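PDB 4IHZ: CrataBL from Crataeva tapia, which inhibits factor Xa and, less strongly, trypsin, and also acts as a lectin that binds glucose and N-acetylglucosamine and agglutinates erythrocytes. Local coordinates for residues P7-P12 with G48-F53. Residues are numbered along the deposited sequence; the frame is centred on the assembly and turned at random.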
loop_
_atom_site.group_PDB
_atom_site.type_symbol
_atom_site.label_atom_id
_atom_site.label_comp_id
_atom_site.label_asym_id
_atom_site.label_seq_id
_atom_site.Cartn_x
_atom_site.Cartn_y
_atom_site.Cartn_z
ATOM N N PRO A 7 13.495 9.276 -8.311
ATOM C CA PRO A 7 13.301 9.610 -6.908
ATOM C C PRO A 7 13.955 10.941 -6.544
ATOM O O PRO A 7 15.065 11.243 -6.986
ATOM C CB PRO A 7 14.027 8.492 -6.163
ATOM C CG PRO A 7 15.081 8.009 -7.147
ATOM C CD PRO A 7 14.408 8.154 -8.516
ATOM N N TYR A 8 13.252 11.711 -5.728
ATOM C CA TYR A 8 13.747 12.998 -5.210
ATOM C C TYR A 8 13.569 13.090 -3.726
ATOM O O TYR A 8 12.581 12.632 -3.205
ATOM C CB TYR A 8 12.967 14.171 -5.823
ATOM C CG TYR A 8 13.259 14.330 -7.290
ATOM C CD1 TYR A 8 14.290 15.152 -7.732
ATOM C CD2 TYR A 8 12.480 13.674 -8.229
ATOM C CE1 TYR A 8 14.561 15.268 -9.105
ATOM C CE2 TYR A 8 12.752 13.768 -9.593
ATOM C CZ TYR A 8 13.764 14.599 -10.015
ATOM O OH TYR A 8 14.039 14.680 -11.370
ATOM N N TYR A 9 14.539 13.685 -3.045
ATOM C CA TYR A 9 14.303 14.131 -1.676
ATOM C C TYR A 9 13.644 15.486 -1.641
ATOM O O TYR A 9 14.114 16.435 -2.295
ATOM C CB TYR A 9 15.632 14.222 -0.939
ATOM C CG TYR A 9 16.351 12.923 -0.773
ATOM C CD1 TYR A 9 15.975 12.038 0.236
ATOM C CD2 TYR A 9 17.393 12.568 -1.626
ATOM C CE1 TYR A 9 16.659 10.840 0.403
ATOM C CE2 TYR A 9 18.077 11.358 -1.478
ATOM C CZ TYR A 9 17.680 10.508 -0.457
ATOM O OH TYR A 9 18.327 9.332 -0.236
ATOM N N ILE A 10 12.557 15.599 -0.883
ATOM C CA ILE A 10 11.913 16.886 -0.622
ATOM C C ILE A 10 12.628 17.524 0.565
ATOM O O ILE A 10 12.734 16.936 1.647
ATOM C CB ILE A 10 10.413 16.703 -0.288
ATOM C CG1 ILE A 10 9.685 16.039 -1.467
ATOM C CG2 ILE A 10 9.812 18.106 0.095
ATOM C CD1 ILE A 10 8.291 15.551 -1.069
ATOM N N LEU A 11 13.157 18.729 0.361
ATOM C CA LEU A 11 13.905 19.383 1.429
ATOM C C LEU A 11 13.415 20.806 1.580
ATOM O O LEU A 11 13.066 21.430 0.578
ATOM C CB LEU A 11 15.399 19.390 1.083
ATOM C CG LEU A 11 15.998 17.974 1.136
ATOM C CD1 LEU A 11 17.236 17.943 0.302
ATOM C CD2 LEU A 11 16.328 17.621 2.612
ATOM N N PRO A 12 13.384 21.338 2.817
ATOM C CA PRO A 12 13.142 22.780 2.942
ATOM C C PRO A 12 14.171 23.561 2.129
ATOM O O PRO A 12 15.324 23.152 1.983
ATOM C CB PRO A 12 13.354 23.034 4.436
ATOM C CG PRO A 12 13.204 21.635 5.093
ATOM C CD PRO A 12 13.833 20.752 4.091
ATOM N N GLY A 48 16.375 12.276 4.691
ATOM C CA GLY A 48 15.044 11.676 4.637
ATOM C C GLY A 48 14.979 10.497 3.674
ATOM O O GLY A 48 15.945 9.763 3.439
ATOM N N VAL A 49 13.786 10.315 3.113
ATOM C CA VAL A 49 13.489 9.179 2.258
ATOM C C VAL A 49 12.929 9.785 0.972
ATOM O O VAL A 49 12.095 10.674 1.032
ATOM C CB VAL A 49 12.432 8.279 2.934
ATOM C CG1 VAL A 49 12.163 7.065 2.034
ATOM C CG2 VAL A 49 12.974 7.751 4.259
ATOM N N PRO A 50 13.368 9.321 -0.198
ATOM C CA PRO A 50 12.890 9.981 -1.408
ATOM C C PRO A 50 11.439 9.657 -1.778
ATOM O O PRO A 50 10.791 8.752 -1.200
ATOM C CB PRO A 50 13.780 9.414 -2.523
ATOM C CG PRO A 50 14.775 8.509 -1.891
ATOM C CD PRO A 50 14.243 8.184 -0.498
ATOM N N VAL A 51 10.948 10.443 -2.700
ATOM C CA VAL A 51 9.609 10.244 -3.247
ATOM C C VAL A 51 9.684 10.150 -4.779
ATOM O O VAL A 51 10.660 10.594 -5.372
ATOM C CB VAL A 51 8.634 11.350 -2.830
ATOM C CG1 VAL A 51 8.480 11.469 -1.280
ATOM C CG2 VAL A 51 9.001 12.703 -3.452
ATOM N N ILE A 52 8.596 9.664 -5.398
ATOM C CA ILE A 52 8.473 9.638 -6.826
ATOM C C ILE A 52 7.172 10.374 -7.157
ATOM O O ILE A 52 6.146 10.186 -6.468
ATOM C CB ILE A 52 8.454 8.164 -7.344
ATOM C CG1 ILE A 52 9.888 7.613 -7.314
ATOM C CG2 ILE A 52 7.901 8.128 -8.770
ATOM C CD1 ILE A 52 9.986 6.173 -7.656
ATOM N N PHE A 53 7.223 11.211 -8.189
ATOM C CA PHE A 53 6.054 11.954 -8.674
ATOM C C PHE A 53 5.505 11.295 -9.908
ATOM O O PHE A 53 6.275 10.944 -10.834
ATOM C CB PHE A 53 6.499 13.378 -9.036
ATOM C CG PHE A 53 7.054 14.129 -7.881
ATOM C CD1 PHE A 53 6.213 14.549 -6.869
ATOM C CD2 PHE A 53 8.417 14.407 -7.791
ATOM C CE1 PHE A 53 6.705 15.235 -5.782
ATOM C CE2 PHE A 53 8.930 15.102 -6.691
ATOM C CZ PHE A 53 8.070 15.517 -5.689
HETATM O O HOH W 1 17.939 7.674 1.655
HETATM O O HOH W 2 11.575 13.294 0.665
#
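The carbonyl oxygen of Val51 accepts the backbone N-H of Tyr8, N to O 2.8 Å, in the plane of the carbonyl and nearly straight at the hydrogen (165°); the CA-H of Pro7 leans on the same oxygen, CA to O 3.2 Å. The return bond, Val51 N to Tyr8 O, is equally short, but its donor stands 26° out of the Tyr8 carbonyl plane. Together they form one isolated antiparallel bridge, a hydrogen-bonded pair, and beyond it a water takes over, accepting from Ile10 N and donating to Val49 O. On one side of this backbone seam Pro50 sets CG over one face of the Tyr9 ring, a CH-pi contact 4.1 Å from the centroid. The two side chains run alongside each other, and Pro50 CB also meets Pro7 CB. Gly48 O sits at the edge of the Tyr9 ring, 3.3 Å from CE1, while a second water binds Tyr9 OH and, weakly, Gly48 O. In this beta-trefoil of the Kunitz-type inhibitor family, the bridge ties strand 8-12, paired with 158-162, to segment 48-53, whose chain runs on in the strand paired with 69-72. The other side is buried and mostly apolar. With CG1 of Val51 anti to its carbonyl carbon (chi1 -59°), CG2 falls between N and C and meets Ile10 CD1 at 3.8 Å, the two side chains crossing near a right angle; Trp86 and Ile71 also touch Val51. Tyr8 brings CD2 to the edge of the Phe53 ring, 4.1 Å from CE2, and its hydroxyl is hydrogen-bonded to Leu3 N.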